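Long-range contact in Ketoacyl_synth_N domain-containing protein (Photorhabdus luminescens subsp. laumondii, PDB 6SMO), which probably acts as a ketosynthase-like subunit of a polyketide-forming enzyme, with thiolase-type architecture, and was captured with a bound poly-oxo dodecanal chain: residues N272-E286 and N348-Q360. Residues are numbered along the deposited sequence; the frame is centred on the assembly and turned at random.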
ATOM      1  N   ASN C 272      33.017  -9.454 -12.939  1.00 56.98           N
ATOM      2  CA  ASN C 272      33.713  -8.143 -13.069  1.00 56.59           C
ATOM      3  C   ASN C 272      34.608  -7.937 -11.841  1.00 57.53           C
ATOM      4  O   ASN C 272      34.102  -8.087 -10.710  1.00 56.54           O
ATOM      5  CB  ASN C 272      32.726  -6.986 -13.245  1.00 55.67           C
ATOM      6  CG  ASN C 272      33.394  -5.669 -13.587  1.00 54.97           C
ATOM      7  OD1 ASN C 272      34.564  -5.633 -13.962  1.00 55.15           O
ATOM      8  ND2 ASN C 272      32.656  -4.579 -13.465  1.00 54.10           N
ATOM      9  N   GLU C 273      35.884  -7.600 -12.067  1.00 58.26           N
ATOM     10  CA  GLU C 273      36.919  -7.418 -11.013  1.00 58.90           C
ATOM     11  C   GLU C 273      36.984  -5.947 -10.577  1.00 58.47           C
ATOM     12  O   GLU C 273      37.431  -5.698  -9.440  1.00 59.44           O
ATOM     13  CB  GLU C 273      38.282  -7.899 -11.519  1.00 60.45           C
ATOM     14  CG  GLU C 273      38.342  -9.399 -11.755  1.00 61.51           C
ATOM     15  CD  GLU C 273      39.711  -9.935 -12.139  1.00 62.65           C
ATOM     16  OE1 GLU C 273      39.769 -10.838 -12.998  1.00 63.23           O
ATOM     17  OE2 GLU C 273      40.715  -9.457 -11.575  1.00 63.91           O
ATOM     18  N   ASN C 274      36.557  -5.016 -11.439  1.00 57.18           N
ATOM     19  CA  ASN C 274      36.560  -3.550 -11.174  1.00 56.46           C
ATOM     20  C   ASN C 274      35.203  -3.137 -10.587  1.00 55.79           C
ATOM     21  O   ASN C 274      34.586  -2.197 -11.128  1.00 55.61           O
ATOM     22  CB  ASN C 274      36.884  -2.750 -12.441  1.00 56.44           C
ATOM     23  CG  ASN C 274      38.209  -3.131 -13.066  1.00 56.25           C
ATOM     24  OD1 ASN C 274      39.178  -3.410 -12.363  1.00 56.14           O
ATOM     25  ND2 ASN C 274      38.264  -3.135 -14.388  1.00 56.62           N
ATOM     26  N   ALA C 275      34.769  -3.804  -9.512  1.00 55.17           N
ATOM     27  CA  ALA C 275      33.446  -3.618  -8.870  1.00 52.96           C
ATOM     28  C   ALA C 275      33.616  -3.335  -7.373  1.00 51.18           C
ATOM     29  O   ALA C 275      34.570  -3.867  -6.772  1.00 50.92           O
ATOM     30  CB  ALA C 275      32.589  -4.838  -9.103  1.00 53.06           C
ATOM     31  N   VAL C 276      32.713  -2.525  -6.810  1.00 49.73           N
ATOM     32  CA  VAL C 276      32.647  -2.174  -5.359  1.00 49.15           C
ATOM     33  C   VAL C 276      31.335  -2.730  -4.794  1.00 48.13           C
ATOM     34  O   VAL C 276      30.270  -2.415  -5.360  1.00 47.84           O
ATOM     35  CB  VAL C 276      32.759  -0.650  -5.147  1.00 49.14           C
ATOM     36  CG1 VAL C 276      32.285  -0.220  -3.766  1.00 49.18           C
ATOM     37  CG2 VAL C 276      34.174  -0.154  -5.401  1.00 49.64           C
ATOM     38  N   PHE C 277      31.418  -3.524  -3.722  1.00 47.66           N
ATOM     39  CA  PHE C 277      30.257  -4.159  -3.043  1.00 47.21           C
ATOM     40  C   PHE C 277      29.891  -3.352  -1.793  1.00 47.02           C
ATOM     41  O   PHE C 277      30.664  -3.372  -0.815  1.00 46.44           O
ATOM     42  CB  PHE C 277      30.565  -5.615  -2.687  1.00 47.06           C
ATOM     43  CG  PHE C 277      29.397  -6.364  -2.096  1.00 46.98           C
ATOM     44  CD1 PHE C 277      28.351  -6.791  -2.899  1.00 46.94           C
ATOM     45  CD2 PHE C 277      29.338  -6.632  -0.737  1.00 46.90           C
ATOM     46  CE1 PHE C 277      27.273  -7.474  -2.356  1.00 46.87           C
ATOM     47  CE2 PHE C 277      28.259  -7.317  -0.196  1.00 46.65           C
ATOM     48  CZ  PHE C 277      27.229  -7.735  -1.007  1.00 46.48           C
ATOM     49  N   ILE C 278      28.748  -2.658  -1.834  1.00 46.87           N
ATOM     50  CA  ILE C 278      28.133  -1.972  -0.658  1.00 47.10           C
ATOM     51  C   ILE C 278      27.270  -3.001   0.083  1.00 47.15           C
ATOM     52  O   ILE C 278      26.381  -3.594  -0.556  1.00 47.01           O
ATOM     53  CB  ILE C 278      27.331  -0.726  -1.090  1.00 47.09           C
ATOM     54  CG1 ILE C 278      28.244   0.334  -1.713  1.00 47.58           C
ATOM     55  CG2 ILE C 278      26.532  -0.164   0.079  1.00 46.83           C
ATOM     56  CD1 ILE C 278      27.512   1.454  -2.420  1.00 47.44           C
ATOM     57  N   MET C 279      27.530  -3.193   1.379  1.00 47.63           N
ATOM     58  CA  MET C 279      26.917  -4.268   2.208  1.00 48.09           C
ATOM     59  C   MET C 279      25.799  -3.681   3.079  1.00 47.47           C
ATOM     60  O   MET C 279      25.724  -2.440   3.197  1.00 47.21           O
ATOM     61  CB  MET C 279      27.967  -4.964   3.087  1.00 49.88           C
ATOM     62  CG  MET C 279      28.739  -4.044   4.019  1.00 51.24           C
ATOM     63  SD  MET C 279      30.171  -4.873   4.763  1.00 53.74           S
ATOM     64  CE  MET C 279      29.387  -5.755   6.111  1.00 54.07           C
ATOM     65  N   ASP C 280      24.952  -4.557   3.634  1.00 46.34           N
ATOM     66  CA  ASP C 280      23.807  -4.213   4.522  1.00 45.96           C
ATOM     67  C   ASP C 280      24.344  -3.498   5.769  1.00 45.54           C
ATOM     68  O   ASP C 280      23.873  -2.380   6.054  1.00 46.10           O
ATOM     69  CB  ASP C 280      23.002  -5.467   4.881  1.00 45.95           C
ATOM     70  CG  ASP C 280      21.772  -5.204   5.733  1.00 45.84           C
ATOM     71  OD1 ASP C 280      21.037  -4.247   5.424  1.00 46.30           O
ATOM     72  OD2 ASP C 280      21.556  -5.962   6.699  1.00 45.69           O
ATOM     73  N   GLY C 281      25.287  -4.129   6.475  1.00 45.49           N
ATOM     74  CA  GLY C 281      26.039  -3.532   7.595  1.00 45.76           C
ATOM     75  C   GLY C 281      25.247  -3.491   8.893  1.00 45.65           C
ATOM     76  O   GLY C 281      25.656  -2.734   9.795  1.00 46.05           O
ATOM     77  N   ILE C 282      24.164  -4.270   8.994  1.00 45.69           N
ATOM     78  CA  ILE C 282      23.310  -4.377  10.216  1.00 45.59           C
ATOM     79  C   ILE C 282      23.875  -5.482  11.116  1.00 46.07           C
ATOM     80  O   ILE C 282      24.086  -5.213  12.316  1.00 45.64           O
ATOM     81  CB  ILE C 282      21.835  -4.641   9.849  1.00 45.32           C
ATOM     82  CG1 ILE C 282      21.252  -3.542   8.955  1.00 45.61           C
ATOM     83  CG2 ILE C 282      20.991  -4.854  11.099  1.00 45.17           C
ATOM     84  CD1 ILE C 282      21.143  -2.183   9.616  1.00 45.77           C
ATOM     85  N   TYR C 283      24.106  -6.671  10.550  1.00 46.03           N
ATOM     86  CA  TYR C 283      24.438  -7.923  11.284  1.00 46.58           C
ATOM     87  C   TYR C 283      25.934  -8.237  11.153  1.00 47.62           C
ATOM     88  O   TYR C 283      26.558  -7.848  10.145  1.00 47.43           O
ATOM     89  CB  TYR C 283      23.556  -9.069  10.783  1.00 45.83           C
ATOM     90  CG  TYR C 283      22.078  -8.794  10.900  1.00 44.85           C
ATOM     91  CD1 TYR C 283      21.399  -9.022  12.086  1.00 44.76           C
ATOM     92  CD2 TYR C 283      21.358  -8.279   9.833  1.00 43.97           C
ATOM     93  CE1 TYR C 283      20.043  -8.759  12.206  1.00 44.19           C
ATOM     94  CE2 TYR C 283      20.003  -8.012   9.934  1.00 43.24           C
ATOM     95  CZ  TYR C 283      19.342  -8.254  11.126  1.00 43.30           C
ATOM     96  OH  TYR C 283      18.006  -7.992  11.233  1.00 42.56           O
ATOM     97  N   ASP C 284      26.474  -8.943  12.153  1.00 49.09           N
ATOM     98  CA  ASP C 284      27.926  -9.212  12.339  1.00 50.41           C
ATOM     99  C   ASP C 284      28.425 -10.222  11.297  1.00 50.68           C
ATOM    100  O   ASP C 284      29.529 -10.013  10.758  1.00 50.19           O
ATOM    101  CB  ASP C 284      28.214  -9.738  13.750  1.00 51.39           C
ATOM    102  CG  ASP C 284      27.892  -8.755  14.863  1.00 52.08           C
ATOM    103  OD1 ASP C 284      27.142  -7.794  14.603  1.00 52.30           O
ATOM    104  OD2 ASP C 284      28.393  -8.962  15.987  1.00 53.26           O
ATOM    105  N   ASP C 285      27.641 -11.273  11.030  1.00 51.15           N
ATOM    106  CA  ASP C 285      28.078 -12.485  10.284  1.00 52.01           C
ATOM    107  C   ASP C 285      28.074 -12.243   8.768  1.00 51.89           C
ATOM    108  O   ASP C 285      28.581 -13.125   8.047  1.00 51.76           O
ATOM    109  CB  ASP C 285      27.197 -13.688  10.636  1.00 52.33           C
ATOM    110  CG  ASP C 285      27.274 -14.109  12.094  1.00 52.93           C
ATOM    111  OD1 ASP C 285      28.345 -13.919  12.706  1.00 52.65           O
ATOM    112  OD2 ASP C 285      26.261 -14.623  12.608  1.00 53.20           O
ATOM    113  N   GLU C 286      27.538 -11.109   8.301  1.00 52.35           N
ATOM    114  CA  GLU C 286      27.367 -10.781   6.858  1.00 52.56           C
ATOM    115  C   GLU C 286      28.687 -10.977   6.100  1.00 53.12           C
ATOM    116  O   GLU C 286      28.671 -11.690   5.077  1.00 53.33           O
ATOM    117  CB  GLU C 286      26.872  -9.344   6.679  1.00 52.68           C
ATOM    118  CG  GLU C 286      26.745  -8.925   5.223  1.00 52.25           C
ATOM    119  CD  GLU C 286      26.058  -7.589   4.996  1.00 51.86           C
ATOM    120  OE1 GLU C 286      26.032  -6.768   5.936  1.00 51.28           O
ATOM    121  OE2 GLU C 286      25.551  -7.373   3.876  1.00 51.54           O
ATOM    122  N   ASN C 348      38.787   3.825  -9.617  1.00 72.34           N
ATOM    123  CA  ASN C 348      38.037   3.797 -10.903  1.00 69.46           C
ATOM    124  C   ASN C 348      37.176   2.528 -10.953  1.00 67.05           C
ATOM    125  O   ASN C 348      37.711   1.457 -11.308  1.00 66.84           O
ATOM    126  CB  ASN C 348      38.966   3.913 -12.118  1.00 70.66           C
ATOM    127  CG  ASN C 348      40.177   3.004 -12.054  1.00 71.24           C
ATOM    128  OD1 ASN C 348      40.828   2.896 -11.018  1.00 72.24           O
ATOM    129  ND2 ASN C 348      40.494   2.355 -13.163  1.00 70.11           N
ATOM    130  N   THR C 349      35.892   2.657 -10.601  1.00 62.94           N
ATOM    131  CA  THR C 349      34.878   1.568 -10.602  1.00 60.44           C
ATOM    132  C   THR C 349      33.875   1.824 -11.734  1.00 56.86           C
ATOM    133  O   THR C 349      33.543   3.005 -11.963  1.00 55.96           O
ATOM    134  CB  THR C 349      34.174   1.468  -9.242  1.00 60.11           C
ATOM    135  OG1 THR C 349      35.095   1.832  -8.213  1.00 60.82           O
ATOM    136  CG2 THR C 349      33.635   0.082  -8.964  1.00 59.99           C
ATOM    137  N   ASN C 350      33.423   0.762 -12.411  1.00 54.91           N
ATOM    138  CA  ASN C 350      32.460   0.832 -13.546  1.00 53.44           C
ATOM    139  C   ASN C 350      31.152   0.105 -13.191  1.00 51.43           C
ATOM    140  O   ASN C 350      30.242   0.105 -14.044  1.00 49.57           O
ATOM    141  CB  ASN C 350      33.072   0.285 -14.841  1.00 54.56           C
ATOM    142  CG  ASN C 350      33.440  -1.184 -14.775  1.00 55.08           C
ATOM    143  OD1 ASN C 350      33.388  -1.801 -13.713  1.00 55.07           O
ATOM    144  ND2 ASN C 350      33.818  -1.753 -15.907  1.00 55.95           N
ATOM    145  N   GLN C 351      31.061  -0.490 -11.996  1.00 49.20           N
ATOM    146  CA  GLN C 351      29.841  -1.179 -11.491  1.00 48.21           C
ATOM    147  C   GLN C 351      29.840  -1.166  -9.958  1.00 47.05           C
ATOM    148  O   GLN C 351      30.854  -1.582  -9.366  1.00 47.63           O
ATOM    149  CB  GLN C 351      29.776  -2.616 -12.011  1.00 48.67           C
ATOM    150  CG  GLN C 351      28.441  -3.301 -11.748  1.00 48.98           C
ATOM    151  CD  GLN C 351      28.374  -4.692 -12.327  1.00 49.82           C
ATOM    152  OE1 GLN C 351      29.359  -5.429 -12.346  1.00 51.04           O
ATOM    153  NE2 GLN C 351      27.198  -5.069 -12.801  1.00 50.31           N
ATOM    154  N   ILE C 352      28.741  -0.709  -9.348  1.00 45.26           N
ATOM    155  CA  ILE C 352      28.500  -0.773  -7.875  1.00 44.67           C
ATOM    156  C   ILE C 352      27.261  -1.641  -7.629  1.00 43.90           C
ATOM    157  O   ILE C 352      26.199  -1.335  -8.207  1.00 43.25           O
ATOM    158  CB  ILE C 352      28.350   0.637  -7.264  1.00 44.65           C
ATOM    159  CG1 ILE C 352      29.607   1.483  -7.486  1.00 45.28           C
ATOM    160  CG2 ILE C 352      27.987   0.547  -5.788  1.00 44.56           C
ATOM    161  CD1 ILE C 352      29.444   2.943  -7.128  1.00 45.28           C
ATOM    162  N   ILE C 353      27.408  -2.685  -6.806  1.00 43.38           N
ATOM    163  CA  ILE C 353      26.321  -3.631  -6.416  1.00 42.84           C
ATOM    164  C   ILE C 353      26.042  -3.448  -4.921  1.00 42.34           C
ATOM    165  O   ILE C 353      26.982  -3.608  -4.119  1.00 42.19           O
ATOM    166  CB  ILE C 353      26.706  -5.082  -6.773  1.00 43.04           C
ATOM    167  CG1 ILE C 353      26.819  -5.266  -8.289  1.00 43.34           C
ATOM    168  CG2 ILE C 353      25.731  -6.080  -6.163  1.00 42.73           C
ATOM    169  CD1 ILE C 353      27.713  -6.405  -8.704  1.00 43.65           C
ATOM    170  N   ILE C 354      24.793  -3.119  -4.576  1.00 41.88           N
ATOM    171  CA  ILE C 354      24.329  -2.851  -3.182  1.00 41.69           C
ATOM    172  C   ILE C 354      23.467  -4.031  -2.724  1.00 41.75           C
ATOM    173  O   ILE C 354      22.613  -4.472  -3.515  1.00 41.73           O
ATOM    174  CB  ILE C 354      23.556  -1.518  -3.116  1.00 41.53           C
ATOM    175  CG1 ILE C 354      24.356  -0.369  -3.735  1.00 41.58           C
ATOM    176  CG2 ILE C 354      23.138  -1.203  -1.686  1.00 41.49           C
ATOM    177  CD1 ILE C 354      23.506   0.633  -4.473  1.00 41.48           C
ATOM    178  N   GLN C 355      23.690  -4.512  -1.497  1.00 41.82           N
ATOM    179  CA  GLN C 355      22.923  -5.626  -0.879  1.00 42.11           C
ATOM    180  C   GLN C 355      22.252  -5.131   0.406  1.00 41.81           C
ATOM    181  O   GLN C 355      22.882  -4.347   1.145  1.00 40.83           O
ATOM    182  CB  GLN C 355      23.834  -6.817  -0.578  1.00 42.76           C
ATOM    183  CG  GLN C 355      23.070  -8.099  -0.273  1.00 43.30           C
ATOM    184  CD  GLN C 355      23.979  -9.256   0.059  1.00 43.98           C
ATOM    185  OE1 GLN C 355      23.953 -10.298  -0.593  1.00 44.81           O
ATOM    186  NE2 GLN C 355      24.796  -9.082   1.085  1.00 44.23           N
ATOM    187  N   ARG C 356      21.014  -5.576   0.640  1.00 41.55           N
ATOM    188  CA  ARG C 356      20.261  -5.390   1.909  1.00 41.53           C
ATOM    189  C   ARG C 356      19.475  -6.671   2.205  1.00 41.10           C
ATOM    190  O   ARG C 356      19.148  -7.398   1.249  1.00 40.77           O
ATOM    191  CB  ARG C 356      19.313  -4.190   1.815  1.00 41.51           C
ATOM    192  CG  ARG C 356      19.933  -2.865   2.236  1.00 41.94           C
ATOM    193  CD  ARG C 356      19.060  -2.137   3.239  1.00 41.75           C
ATOM    194  NE  ARG C 356      19.019  -2.833   4.519  1.00 41.99           N
ATOM    195  CZ  ARG C 356      18.179  -2.561   5.517  1.00 41.80           C
ATOM    196  NH1 ARG C 356      18.240  -3.263   6.636  1.00 42.87           N
ATOM    197  NH2 ARG C 356      17.279  -1.599   5.398  1.00 41.32           N
ATOM    198  N   PHE C 357      19.194  -6.936   3.482  1.00 41.30           N
ATOM    199  CA  PHE C 357      18.321  -8.056   3.922  1.00 41.33           C
ATOM    200  C   PHE C 357      17.662  -7.718   5.262  1.00 40.93           C
ATOM    201  O   PHE C 357      18.182  -6.869   6.012  1.00 42.24           O
ATOM    202  CB  PHE C 357      19.093  -9.379   3.959  1.00 42.02           C
ATOM    203  CG  PHE C 357      20.504  -9.332   4.486  1.00 42.39           C
ATOM    204  CD1 PHE C 357      20.754  -9.350   5.850  1.00 42.66           C
ATOM    205  CD2 PHE C 357      21.586  -9.335   3.618  1.00 42.90           C
ATOM    206  CE1 PHE C 357      22.054  -9.337   6.333  1.00 43.59           C
ATOM    207  CE2 PHE C 357      22.884  -9.321   4.103  1.00 43.63           C
ATOM    208  CZ  PHE C 357      23.115  -9.322   5.459  1.00 43.93           C
ATOM    209  N   SER C 358      16.533  -8.380   5.533  1.00 39.04           N
ATOM    210  CA  SER C 358      15.614  -8.109   6.669  1.00 39.01           C
ATOM    211  C   SER C 358      15.919  -9.051   7.837  1.00 39.64           C
ATOM    212  O   SER C 358      16.777  -9.943   7.678  1.00 39.75           O
ATOM    213  CB  SER C 358      14.181  -8.243   6.231  1.00 38.37           C
ATOM    214  OG  SER C 358      13.852  -9.604   5.996  1.00 38.01           O
ATOM    215  N   ASN C 359      15.223  -8.853   8.960  1.00 40.05           N
ATOM    216  CA  ASN C 359      15.321  -9.685  10.187  1.00 40.94           C
ATOM    217  C   ASN C 359      14.688 -11.057   9.923  1.00 41.50           C
ATOM    218  O   ASN C 359      15.258 -12.066  10.384  1.00 42.13           O
ATOM    219  CB  ASN C 359      14.659  -8.994  11.382  1.00 41.40           C
ATOM    220  CG  ASN C 359      14.983  -9.656  12.704  1.00 42.13           C
ATOM    221  OD1 ASN C 359      16.080  -9.493  13.233  1.00 43.62           O
ATOM    222  ND2 ASN C 359      14.031 -10.395  13.250  1.00 42.28           N
ATOM    223  N   GLN C 360      13.557 -11.087   9.209  1.00 42.12           N
ATOM    224  CA  GLN C 360      12.757 -12.314   8.935  1.00 42.79           C
ATOM    225  C   GLN C 360      13.494 -13.215   7.935  1.00 42.54           C
ATOM    226  O   GLN C 360      13.248 -14.439   7.962  1.00 42.21           O
ATOM    227  CB  GLN C 360      11.361 -11.942   8.432  1.00 43.40           C
ATOM    228  CG  GLN C 360      10.476 -11.317   9.503  1.00 44.29           C
ATOM    229  CD  GLN C 360      10.072 -12.308  10.566  1.00 45.53           C
ATOM    230  OE1 GLN C 360      10.459 -12.193  11.727  1.00 46.55           O
ATOM    231  NE2 GLN C 360       9.294 -13.303  10.173  1.00 46.36           N
TER
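F357 lays one face of its ring under D280: CB of D280 stands 4.0 Å from the ring centroid and 18° off the normal, a CH-pi contact, while F210 stacks on the ring. The carboxylate of D280 meets R356 in a salt bridge, OD1 to NE at 2.6 Å, with carboxylate and guanidinium planes only 15° apart; OD1 takes NE nearly head-on, and NH1 adds a weak bond to the same oxygen. Bends at chi2 and chi3 (68°) carry the R356 chain round OD1, so that NE faces it.

CB of E286, the first residue of helix 286-296, lies in the plane of the F357 ring at its edge. E286 OE2 accepts D280 N at 2.9 Å and its OE1 accepts G281 N at 2.8 Å, both on syn lone pairs, which holds the carboxylate across the turn; Q355 NE2 reaches OE2 weakly. Further along, Y283 OH donates to N359 OD1 at 3.2 Å, in the carbonyl plane.

Upstream, strands 275-278 and 351-356 run parallel. V276 and I278 each donate to and accept from the opposing backbone, as in I278 N to I353 O at 3.0 Å. I278 CD1 packs on I352 CG2 at 3.5 Å, on the face covered by helix 319-329; on the other, F277 turns its ring edge to the Q355 amide.

Strand 275-278 thus pairs with 302-304 on one flank and 351-356 on the other, extending the thiolase-type sheet that continues into strand 362-369, and the buried D280 and E286 carboxylates, gripped by R356 and backbone N-H groups, would probably favour their ionised forms.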